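Local coordinates for protein fructosyl amine: oxygen oxidoreductase (Aspergillus fumigatus, PDB 3DJE) that removes the sugar from fructosyl amino acids by oxidation, using a bound FAD cofactor and molecular oxygen, at residues V51-S56 with R365-L370; R232-T237 with G283-V288; C335-T340 with C360-R365. All coordinates share one frame; numbering follows the deposited sequence.

How the interactions relate
Going from the N terminus, strand 53-55, early in the chain, meets the loop 365-370 (interaction 1) 309 residues further on. The other two contacts are nested inside that span and follow one another in series: interaction 2 pairs strands 232-242 and 274-289 before interaction 3 joins the end of strand 331-339 to the loop after strand 356-360. None crosses another. Interactions 2 and 3 meet in one sheet, where Trp236 N lies 2.8 Å from Cys335 O; interactions 1 and 3 share Arg365 and both touch FAD. All three reach FSA, so the substrate-side sheet is tied to the cofactor-binding part around both ligands.

Interaction 1. Residues V51-S56 with R365-L370; sequences VNKVIS and RGFKYL. With FAD (flavin-adenine dinucleotide), chain C; FSA (1-S-(carboxymethyl)-1-thio-beta-D-fructopyranose), chain D.
Lys368 NZ, at the end of a chain that runs past Ile55 and Ser56, is gripped by three oxygens. It lies 2.6 Å from the carboxylate oxygen OAB of FSA, 2.9 Å from the flavin O2 of FAD and 3.0 Å from Arg365 O, which it approaches from 38° above the carbonyl plane. Bends at chi3 and chi4 (76° and 65°) fold the chain back to reach them. Flavin O2 also accepts Lys368 N at 2.8 Å, so one residue supplies both donors. With Phe367 N donating to flavin N1, these donors would be expected to favour negative charge at N1 and O2 in the reduced flavin.

Across the ring, the backbone of Val54 reads the other pyrimidine atoms: its N donates to flavin O4 at 2.7 Å, and flavin N3 donates to its O at 3.0 Å. Lys53 bends at chi2 and lays its end against the flavin face away from FSA, with NZ held by Ala47 and Asp50. Its CG meets Phe367 CD2 at 3.7 Å, the two side chains crossing at about a right angle. Beside them, Ile55 CD1 packs on Lys368 CB at 3.6 Å. Strand and 3-10 turn thus bracket the isoalloxazine pyrimidine, an arrangement belonging to the flavin site of an FAD-dependent amine oxidase.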
# COMPACT_ATOMS: atom_id res chain seq x y z
N VAL A 51 5.03 -6.00 -8.34
CA VAL A 51 4.48 -6.47 -9.64
C VAL A 51 2.95 -6.62 -9.67
O VAL A 51 2.34 -6.70 -10.75
CB VAL A 51 5.22 -7.77 -10.16
CG1 VAL A 51 6.69 -7.47 -10.42
CG2 VAL A 51 5.04 -8.95 -9.20
N ASN A 52 2.33 -6.62 -8.50
CA ASN A 52 0.88 -6.63 -8.45
C ASN A 52 0.35 -6.20 -7.11
O ASN A 52 0.98 -6.43 -6.06
CB ASN A 52 0.30 -7.99 -8.83
CG ASN A 52 1.13 -9.14 -8.28
OD1 ASN A 52 1.58 -9.11 -7.13
ND2 ASN A 52 1.34 -10.16 -9.11
N LYS A 53 -0.80 -5.57 -7.17
CA LYS A 53 -1.58 -5.19 -5.99
C LYS A 53 -3.05 -5.52 -6.26
O LYS A 53 -3.51 -5.46 -7.41
CB LYS A 53 -1.46 -3.69 -5.68
CG LYS A 53 -0.05 -3.21 -5.30
CD LYS A 53 0.41 -3.67 -3.93
CE LYS A 53 1.64 -2.86 -3.54
NZ LYS A 53 2.36 -3.38 -2.34
N VAL A 54 -3.78 -5.83 -5.20
CA VAL A 54 -5.21 -6.10 -5.33
C VAL A 54 -5.97 -4.79 -5.53
O VAL A 54 -5.75 -3.81 -4.80
CB VAL A 54 -5.78 -6.81 -4.09
CG1 VAL A 54 -7.24 -7.19 -4.32
CG2 VAL A 54 -4.99 -8.06 -3.76
N ILE A 55 -6.90 -4.79 -6.48
CA ILE A 55 -7.83 -3.69 -6.68
C ILE A 55 -9.25 -4.22 -6.44
O ILE A 55 -9.75 -5.05 -7.20
CB ILE A 55 -7.73 -3.12 -8.13
CG1 ILE A 55 -6.27 -2.81 -8.50
CG2 ILE A 55 -8.69 -1.92 -8.31
CD1 ILE A 55 -5.57 -1.80 -7.61
N SER A 56 -9.86 -3.75 -5.36
CA SER A 56 -11.21 -4.19 -4.98
C SER A 56 -11.89 -3.15 -4.10
O SER A 56 -11.23 -2.28 -3.55
CB SER A 56 -11.14 -5.52 -4.23
OG SER A 56 -10.96 -5.30 -2.85
N ARG A 365 -3.43 -0.05 2.77
CA ARG A 365 -4.49 -0.30 1.79
C ARG A 365 -4.58 0.82 0.76
O ARG A 365 -5.61 1.00 0.13
CB ARG A 365 -5.83 -0.49 2.52
CG ARG A 365 -6.36 0.75 3.21
CD ARG A 365 -7.53 0.40 4.11
NE ARG A 365 -8.12 1.57 4.74
CZ ARG A 365 -9.10 2.31 4.21
NH1 ARG A 365 -9.61 1.99 3.01
NH2 ARG A 365 -9.59 3.36 4.87
N GLY A 366 -3.48 1.55 0.56
CA GLY A 366 -3.54 2.75 -0.25
C GLY A 366 -3.17 2.62 -1.72
O GLY A 366 -3.30 3.61 -2.46
N PHE A 367 -2.68 1.47 -2.17
CA PHE A 367 -2.19 1.46 -3.55
C PHE A 367 -3.31 1.70 -4.56
O PHE A 367 -3.12 2.43 -5.55
CB PHE A 367 -1.41 0.22 -3.98
CG PHE A 367 -0.87 0.38 -5.38
CD1 PHE A 367 0.27 1.15 -5.60
CD2 PHE A 367 -1.59 -0.08 -6.48
CE1 PHE A 367 0.74 1.40 -6.92
CE2 PHE A 367 -1.13 0.15 -7.79
CZ PHE A 367 0.03 0.90 -8.00
N LYS A 368 -4.44 1.07 -4.30
CA LYS A 368 -5.53 1.09 -5.26
C LYS A 368 -6.00 2.51 -5.57
O LYS A 368 -6.67 2.72 -6.59
CB LYS A 368 -6.69 0.21 -4.80
CG LYS A 368 -7.37 0.67 -3.55
CD LYS A 368 -8.41 -0.36 -3.06
CE LYS A 368 -7.79 -1.58 -2.39
NZ LYS A 368 -7.06 -1.26 -1.11
N TYR A 369 -5.67 3.48 -4.71
CA TYR A 369 -6.04 4.90 -4.92
C TYR A 369 -5.05 5.69 -5.77
O TYR A 369 -5.21 6.91 -5.95
CB TYR A 369 -6.28 5.59 -3.57
CG TYR A 369 -7.27 4.84 -2.72
CD1 TYR A 369 -8.64 5.11 -2.81
CD2 TYR A 369 -6.85 3.83 -1.85
CE1 TYR A 369 -9.56 4.40 -2.05
CE2 TYR A 369 -7.75 3.13 -1.09
CZ TYR A 369 -9.09 3.40 -1.19
OH TYR A 369 -9.97 2.67 -0.42
N LEU A 370 -4.05 5.02 -6.32
CA LEU A 370 -3.08 5.70 -7.18
C LEU A 370 -3.73 6.63 -8.23
O LEU A 370 -3.27 7.76 -8.42
CB LEU A 370 -2.15 4.69 -7.87
CG LEU A 370 -1.15 5.29 -8.87
CD1 LEU A 370 -0.18 6.29 -8.23
CD2 LEU A 370 -0.37 4.21 -9.63
PA FAD C . 5.14 4.73 -0.54
O1A FAD C . 4.60 4.38 -1.86
O2A FAD C . 5.88 3.69 0.24
O5B FAD C . 6.04 6.01 -0.81
C5B FAD C . 6.85 6.61 0.20
C4B FAD C . 7.98 7.35 -0.52
O4B FAD C . 8.61 8.12 0.52
C3B FAD C . 9.01 6.31 -1.01
O3B FAD C . 9.18 6.37 -2.44
C2B FAD C . 10.28 6.75 -0.26
O2B FAD C . 11.48 6.62 -1.08
C1B FAD C . 9.94 8.21 0.13
N9A FAD C . 10.92 8.65 1.17
C8A FAD C . 11.40 7.95 2.22
N7A FAD C . 12.31 8.71 2.87
C5A FAD C . 12.40 9.89 2.22
C6A FAD C . 13.16 11.04 2.41
N6A FAD C . 14.05 11.11 3.43
N1A FAD C . 13.00 12.07 1.56
C2A FAD C . 12.13 12.01 0.54
N3A FAD C . 11.39 10.92 0.33
C4A FAD C . 11.51 9.85 1.16
N1 FAD C . -2.61 -1.60 -1.22
C2 FAD C . -3.66 -1.89 -2.09
O2 FAD C . -4.47 -1.03 -2.44
N3 FAD C . -3.79 -3.20 -2.56
C4 FAD C . -2.91 -4.21 -2.19
O4 FAD C . -3.06 -5.35 -2.63
C4X FAD C . -1.87 -3.90 -1.30
N5 FAD C . -0.98 -4.89 -0.89
C5X FAD C . 0.14 -4.54 -0.16
C6 FAD C . 1.12 -5.51 0.06
C7 FAD C . 2.28 -5.18 0.75
C7M FAD C . 3.32 -6.29 0.98
C8 FAD C . 2.49 -3.87 1.20
C8M FAD C . 3.81 -3.49 1.90
C9 FAD C . 1.50 -2.90 0.96
C9A FAD C . 0.33 -3.23 0.27
N10 FAD C . -0.68 -2.28 0.03
C10 FAD C . -1.73 -2.60 -0.83
C1' FAD C . -0.62 -0.95 0.65
C2' FAD C . -0.01 0.06 -0.32
O2' FAD C . 1.13 -0.54 -0.98
C3' FAD C . 0.42 1.30 0.46
O3' FAD C . -0.66 1.71 1.33
C4' FAD C . 0.74 2.48 -0.47
O4' FAD C . 1.56 2.08 -1.57
C5' FAD C . 1.47 3.56 0.34
O5' FAD C . 1.73 4.70 -0.50
P FAD C . 2.56 5.95 0.07
O1P FAD C . 1.92 6.40 1.35
O2P FAD C . 2.71 6.88 -1.06
O3P FAD C . 4.01 5.35 0.43
OAB FSA D . -6.35 -3.45 0.02
CAL FSA D . -6.39 -4.63 -0.38
OAA FSA D . -7.37 -5.08 -1.04
CAH FSA D . -5.27 -5.60 -0.08
SAK FSA D . -4.05 -4.90 0.98
C1 FSA D . -3.06 -6.37 1.09
C2 FSA D . -2.17 -6.35 2.34
O2 FSA D . -1.08 -7.27 2.18
C3 FSA D . -2.97 -6.72 3.60
O3 FSA D . -3.40 -8.09 3.51
C4 FSA D . -2.18 -6.47 4.88
O4 FSA D . -3.04 -6.65 6.02
C5 FSA D . -1.62 -5.04 4.93
O5 FSA D . -2.66 -4.08 5.11
C6 FSA D . -0.84 -4.76 3.65
O6 FSA D . -1.69 -4.99 2.51

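Interaction 2. Residues R232-T237 with G283-V288; sequences RPTAWT and GYTNMV. With FSA (1-S-(carboxymethyl)-1-thio-beta-D-fructopyranose), chain D.
Between residues 232-237 and 283-288, on strands 232-242 and 274-289, one antiparallel bridge forms, with Ala235 and Tyr284 as the hydrogen-bonded pair. Ala235 N donates to Tyr284 O at 2.7 Å and Tyr284 N donates to Ala235 O at 2.9 Å. The end-to-end directions of the touching parts differ by 127°, well short of a straight antiparallel pair and in keeping with one bridge here.

One residue on, Trp236 is held between sugar and backbone. FSA C5 lies 3.6 Å above the ring plane and over its centre, with its C-H directed at the ring: a CH-pi contact, as sugars make on aromatic rings. Gly283 CA covers the opposite face at 3.3 Å, offset toward the rim. That closeness, together with a phi of 106°, suits glycine and its lack of a side chain. The indole NE1 is satisfied by His281 O, which fixes the rotation of the ring. The contact therefore forms part of the FSA pocket, built on the large mixed sheet that also carries strand 331-339.

At the other end, Thr234 OG1 donates to Arg232 O at 2.8 Å and accepts from Arg232 NE at 2.9 Å. A bend at chi3 (68°) turns the guanidinium back to this hydroxyl, while its terminal nitrogens reach Trp405, Asp407 and Asp339. Arg232 CD touches Thr285 CG2 at 3.8 Å, the two chains crossing at about a right angle; Thr285 OG1 is taken by Asp420. Back beside the bridge, Tyr284 lies with Ala235 O at the edge of its ring and in its plane. Thr237 CG2 packs on Tyr284 CE2 at 4.1 Å, and the phenol OH bonds to Glu308.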
# COMPACT_ATOMS: atom_id res chain seq x y z
N ARG A 232 1.61 4.56 12.75
CA ARG A 232 2.43 3.42 13.17
C ARG A 232 3.06 2.79 11.92
O ARG A 232 2.39 2.02 11.21
CB ARG A 232 1.59 2.35 13.90
CG ARG A 232 2.45 1.19 14.42
CD ARG A 232 1.58 0.03 14.95
NE ARG A 232 0.85 -0.64 13.87
CZ ARG A 232 -0.09 -1.56 14.05
NH1 ARG A 232 -0.44 -1.92 15.29
NH2 ARG A 232 -0.71 -2.12 13.00
N PRO A 233 4.33 3.11 11.65
CA PRO A 233 5.03 2.40 10.57
C PRO A 233 5.02 0.90 10.82
O PRO A 233 5.41 0.45 11.91
CB PRO A 233 6.44 2.98 10.61
CG PRO A 233 6.26 4.34 11.18
CD PRO A 233 5.19 4.14 12.25
N THR A 234 4.56 0.13 9.82
CA THR A 234 4.37 -1.31 9.96
C THR A 234 4.71 -1.98 8.63
O THR A 234 4.51 -1.39 7.56
CB THR A 234 2.93 -1.64 10.39
OG1 THR A 234 2.54 -0.76 11.46
CG2 THR A 234 2.83 -3.08 10.90
N ALA A 235 5.24 -3.20 8.71
CA ALA A 235 5.74 -3.87 7.52
C ALA A 235 5.10 -5.23 7.29
O ALA A 235 4.79 -5.96 8.24
CB ALA A 235 7.24 -4.00 7.60
N TRP A 236 4.99 -5.57 6.00
CA TRP A 236 4.52 -6.88 5.55
C TRP A 236 5.59 -7.52 4.68
O TRP A 236 6.62 -6.89 4.35
CB TRP A 236 3.13 -6.79 4.89
CG TRP A 236 2.10 -6.56 5.96
CD1 TRP A 236 1.40 -7.53 6.64
CD2 TRP A 236 1.72 -5.30 6.55
NE1 TRP A 236 0.61 -6.95 7.61
CE2 TRP A 236 0.78 -5.59 7.57
CE3 TRP A 236 2.07 -3.96 6.29
CZ2 TRP A 236 0.19 -4.58 8.35
CZ3 TRP A 236 1.47 -2.95 7.07
CH2 TRP A 236 0.53 -3.28 8.08
N THR A 237 5.35 -8.77 4.32
CA THR A 237 6.33 -9.64 3.73
C THR A 237 5.81 -10.19 2.40
O THR A 237 4.62 -10.49 2.26
CB THR A 237 6.66 -10.81 4.72
OG1 THR A 237 5.47 -11.22 5.39
CG2 THR A 237 7.65 -10.33 5.76
N GLY A 283 1.29 -7.64 10.93
CA GLY A 283 2.40 -6.73 10.61
C GLY A 283 3.57 -6.79 11.57
O GLY A 283 3.43 -7.27 12.70
N TYR A 284 4.73 -6.33 11.09
CA TYR A 284 5.93 -6.12 11.91
C TYR A 284 6.15 -4.63 12.15
O TYR A 284 6.14 -3.84 11.20
CB TYR A 284 7.18 -6.64 11.21
CG TYR A 284 7.28 -8.13 11.07
CD1 TYR A 284 7.90 -8.89 12.06
CD2 TYR A 284 6.79 -8.78 9.94
CE1 TYR A 284 8.00 -10.26 11.94
CE2 TYR A 284 6.89 -10.16 9.80
CZ TYR A 284 7.50 -10.90 10.81
OH TYR A 284 7.61 -12.26 10.68
N THR A 285 6.36 -4.25 13.40
CA THR A 285 6.88 -2.92 13.71
C THR A 285 8.40 -3.02 13.89
O THR A 285 8.97 -4.11 13.90
CB THR A 285 6.26 -2.35 14.99
OG1 THR A 285 6.49 -3.28 16.06
CG2 THR A 285 4.76 -2.11 14.81
N ASN A 286 9.06 -1.87 14.02
CA ASN A 286 10.48 -1.85 14.38
C ASN A 286 10.68 -0.80 15.45
O ASN A 286 11.23 0.28 15.19
CB ASN A 286 11.36 -1.60 13.16
CG ASN A 286 12.85 -1.80 13.46
OD1 ASN A 286 13.24 -2.78 14.10
ND2 ASN A 286 13.68 -0.89 12.97
N MSE A 287 10.21 -1.12 16.66
CA MSE A 287 10.17 -0.22 17.80
C MSE A 287 11.56 0.01 18.38
O MSE A 287 12.20 -0.91 18.87
CB MSE A 287 9.24 -0.76 18.89
CG MSE A 287 7.78 -0.88 18.49
SE MSE A 287 6.99 0.85 18.00
CE MSE A 287 5.16 0.32 17.66
N VAL A 288 12.02 1.26 18.31
CA VAL A 288 13.27 1.65 18.94
C VAL A 288 12.95 2.60 20.09
O VAL A 288 11.97 3.36 20.04
CB VAL A 288 14.27 2.31 17.94
CG1 VAL A 288 14.56 1.38 16.76
CG2 VAL A 288 13.77 3.67 17.46
OAB FSA D . -6.35 -3.45 0.02
CAL FSA D . -6.39 -4.63 -0.38
OAA FSA D . -7.37 -5.08 -1.04
CAH FSA D . -5.27 -5.60 -0.08
SAK FSA D . -4.05 -4.90 0.98
C1 FSA D . -3.06 -6.37 1.09
C2 FSA D . -2.17 -6.35 2.34
O2 FSA D . -1.08 -7.27 2.18
C3 FSA D . -2.97 -6.72 3.60
O3 FSA D . -3.40 -8.09 3.51
C4 FSA D . -2.18 -6.47 4.88
O4 FSA D . -3.04 -6.65 6.02
C5 FSA D . -1.62 -5.04 4.93
O5 FSA D . -2.66 -4.08 5.11
C6 FSA D . -0.84 -4.76 3.65
O6 FSA D . -1.69 -4.99 2.51

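Interaction 3. Residues C335-T340 with C360-R365; sequences CWCADT and CGASGR. With FAD (flavin-adenine dinucleotide), chain C; FSA (1-S-(carboxymethyl)-1-thio-beta-D-fructopyranose), chain D.
The carboxylate of Asp339 meets Ser363 with one end: OD1 approaches Ser363 CA at 3.2 Å, while OD2 forms salt bridges with Arg411 and Arg232. The same OD1 stands beside Ser363 O, and as both are acceptors they do not bond; Arg343 bonds to Ser363 O and makes a long, weak ion pair with OD1, which probably eases their closeness. The segment 362-365 is a type I' beta turn, in which Ser363 and Gly364 both have positive phi and Arg365 N closes back on Ala362 O. It follows strand 356-360 of the nucleotide-binding sheet and leans on the end of strand 331-339.

Three bonds join turn and strand. Ser363 N donates to Ala338 O at 2.9 Å, from 41° above the carbonyl plane. Ser363 OG does two things: it donates to Gly361 O at 2.9 Å and accepts Thr340 N at 3.1 Å, a nearly straight bond at 171°. The serine hydroxyl thereby fixes the strand end against the loop entering the turn. Thr340 OG1 bonds onward to Glu344 O.

The third bond is to sulfur. Chi1 of -164° sets Cys337 SG anti to its backbone N and points it at the turn, where it accepts Gly364 N at 3.2 Å. Ala338 N adds a weak bond to the same sulfur, and Ala362 CB packs alongside it. Ala362 CB and Cys337 SG also border O3' of the FAD ribityl chain, whereas Gly364 O accepts FSA O5 at 2.8 Å. Two residues before Cys337, Cys335 SG is covalently joined to flavin C8M at 1.7 Å.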
# COMPACT_ATOMS: atom_id res chain seq x y z
N CYS A 335 8.03 -4.78 3.13
CA CYS A 335 7.31 -3.70 2.47
C CYS A 335 6.58 -2.92 3.56
O CYS A 335 5.84 -3.51 4.36
CB CYS A 335 6.31 -4.37 1.51
SG CYS A 335 5.07 -3.31 0.78
N TRP A 336 6.81 -1.60 3.60
CA TRP A 336 6.35 -0.77 4.72
C TRP A 336 5.22 0.17 4.36
O TRP A 336 5.21 0.75 3.27
CB TRP A 336 7.48 0.13 5.21
CG TRP A 336 8.57 -0.59 5.95
CD1 TRP A 336 9.68 -1.16 5.42
CD2 TRP A 336 8.66 -0.76 7.37
NE1 TRP A 336 10.46 -1.70 6.42
CE2 TRP A 336 9.85 -1.47 7.63
CE3 TRP A 336 7.83 -0.40 8.45
CZ2 TRP A 336 10.26 -1.82 8.93
CZ3 TRP A 336 8.23 -0.75 9.75
CH2 TRP A 336 9.44 -1.46 9.97
N CYS A 337 4.29 0.33 5.30
CA CYS A 337 3.29 1.41 5.21
C CYS A 337 3.14 1.98 6.61
O CYS A 337 4.00 1.76 7.49
CB CYS A 337 1.97 0.89 4.61
SG CYS A 337 0.81 2.20 4.04
N ALA A 338 2.06 2.72 6.84
CA ALA A 338 1.82 3.28 8.18
C ALA A 338 0.36 3.37 8.49
O ALA A 338 -0.42 3.95 7.73
CB ALA A 338 2.50 4.64 8.33
N ASP A 339 -0.02 2.79 9.63
CA ASP A 339 -1.42 2.67 10.02
C ASP A 339 -1.82 3.79 10.96
O ASP A 339 -1.11 4.08 11.95
CB ASP A 339 -1.67 1.37 10.79
CG ASP A 339 -1.63 0.13 9.92
OD1 ASP A 339 -2.20 0.15 8.81
OD2 ASP A 339 -1.08 -0.87 10.41
N THR A 340 -2.95 4.42 10.67
CA THR A 340 -3.60 5.30 11.63
C THR A 340 -4.35 4.42 12.65
O THR A 340 -4.47 3.21 12.45
CB THR A 340 -4.57 6.28 10.96
OG1 THR A 340 -5.53 5.52 10.22
CG2 THR A 340 -3.82 7.25 10.00
N CYS A 360 -0.84 11.09 3.87
CA CYS A 360 -0.29 9.85 4.41
C CYS A 360 -1.28 9.04 5.22
O CYS A 360 -2.49 9.21 5.08
CB CYS A 360 0.99 10.10 5.19
SG CYS A 360 0.77 11.31 6.44
N GLY A 361 -0.75 8.13 6.04
CA GLY A 361 -1.58 7.16 6.76
C GLY A 361 -2.40 6.26 5.84
O GLY A 361 -3.55 5.96 6.12
N ALA A 362 -1.78 5.80 4.75
CA ALA A 362 -2.46 4.90 3.81
C ALA A 362 -2.85 3.56 4.44
O ALA A 362 -3.65 2.81 3.86
CB ALA A 362 -1.61 4.68 2.57
N SER A 363 -2.29 3.26 5.61
CA SER A 363 -2.82 2.17 6.46
C SER A 363 -2.85 0.79 5.76
O SER A 363 -3.75 -0.04 5.99
CB SER A 363 -4.19 2.57 7.02
OG SER A 363 -4.09 3.73 7.83
N GLY A 364 -1.82 0.55 4.95
CA GLY A 364 -1.67 -0.75 4.28
C GLY A 364 -2.78 -1.08 3.32
O GLY A 364 -3.03 -2.25 3.04
N ARG A 365 -3.43 -0.05 2.77
CA ARG A 365 -4.49 -0.30 1.79
C ARG A 365 -4.58 0.82 0.76
O ARG A 365 -5.61 1.00 0.13
CB ARG A 365 -5.83 -0.49 2.52
CG ARG A 365 -6.36 0.75 3.21
CD ARG A 365 -7.53 0.40 4.11
NE ARG A 365 -8.12 1.57 4.74
CZ ARG A 365 -9.10 2.31 4.21
NH1 ARG A 365 -9.61 1.99 3.01
NH2 ARG A 365 -9.59 3.36 4.87
PA FAD C . 5.14 4.73 -0.54
O1A FAD C . 4.60 4.38 -1.86
O2A FAD C . 5.88 3.69 0.24
O5B FAD C . 6.04 6.01 -0.81
C5B FAD C . 6.85 6.61 0.20
C4B FAD C . 7.98 7.35 -0.52
O4B FAD C . 8.61 8.12 0.52
C3B FAD C . 9.01 6.31 -1.01
O3B FAD C . 9.18 6.37 -2.44
C2B FAD C . 10.28 6.75 -0.26
O2B FAD C . 11.48 6.62 -1.08
C1B FAD C . 9.94 8.21 0.13
N9A FAD C . 10.92 8.65 1.17
C8A FAD C . 11.40 7.95 2.22
N7A FAD C . 12.31 8.71 2.87
C5A FAD C . 12.40 9.89 2.22
C6A FAD C . 13.16 11.04 2.41
N6A FAD C . 14.05 11.11 3.43
N1A FAD C . 13.00 12.07 1.56
C2A FAD C . 12.13 12.01 0.54
N3A FAD C . 11.39 10.92 0.33
C4A FAD C . 11.51 9.85 1.16
N1 FAD C . -2.61 -1.60 -1.22
C2 FAD C . -3.66 -1.89 -2.09
O2 FAD C . -4.47 -1.03 -2.44
N3 FAD C . -3.79 -3.20 -2.56
C4 FAD C . -2.91 -4.21 -2.19
O4 FAD C . -3.06 -5.35 -2.63
C4X FAD C . -1.87 -3.90 -1.30
N5 FAD C . -0.98 -4.89 -0.89
C5X FAD C . 0.14 -4.54 -0.16
C6 FAD C . 1.12 -5.51 0.06
C7 FAD C . 2.28 -5.18 0.75
C7M FAD C . 3.32 -6.29 0.98
C8 FAD C . 2.49 -3.87 1.20
C8M FAD C . 3.81 -3.49 1.90
C9 FAD C . 1.50 -2.90 0.96
C9A FAD C . 0.33 -3.23 0.27
N10 FAD C . -0.68 -2.28 0.03
C10 FAD C . -1.73 -2.60 -0.83
C1' FAD C . -0.62 -0.95 0.65
C2' FAD C . -0.01 0.06 -0.32
O2' FAD C . 1.13 -0.54 -0.98
C3' FAD C . 0.42 1.30 0.46
O3' FAD C . -0.66 1.71 1.33
C4' FAD C . 0.74 2.48 -0.47
O4' FAD C . 1.56 2.08 -1.57
C5' FAD C . 1.47 3.56 0.34
O5' FAD C . 1.73 4.70 -0.50
P FAD C . 2.56 5.95 0.07
O1P FAD C . 1.92 6.40 1.35
O2P FAD C . 2.71 6.88 -1.06
O3P FAD C . 4.01 5.35 0.43
OAB FSA D . -6.35 -3.45 0.02
CAL FSA D . -6.39 -4.63 -0.38
OAA FSA D . -7.37 -5.08 -1.04
CAH FSA D . -5.27 -5.60 -0.08
SAK FSA D . -4.05 -4.90 0.98
C1 FSA D . -3.06 -6.37 1.09
C2 FSA D . -2.17 -6.35 2.34
O2 FSA D . -1.08 -7.27 2.18
C3 FSA D . -2.97 -6.72 3.60
O3 FSA D . -3.40 -8.09 3.51
C4 FSA D . -2.18 -6.47 4.88
O4 FSA D . -3.04 -6.65 6.02
C5 FSA D . -1.62 -5.04 4.93
O5 FSA D . -2.66 -4.08 5.11
C6 FSA D . -0.84 -4.76 3.65
O6 FSA D . -1.69 -4.99 2.51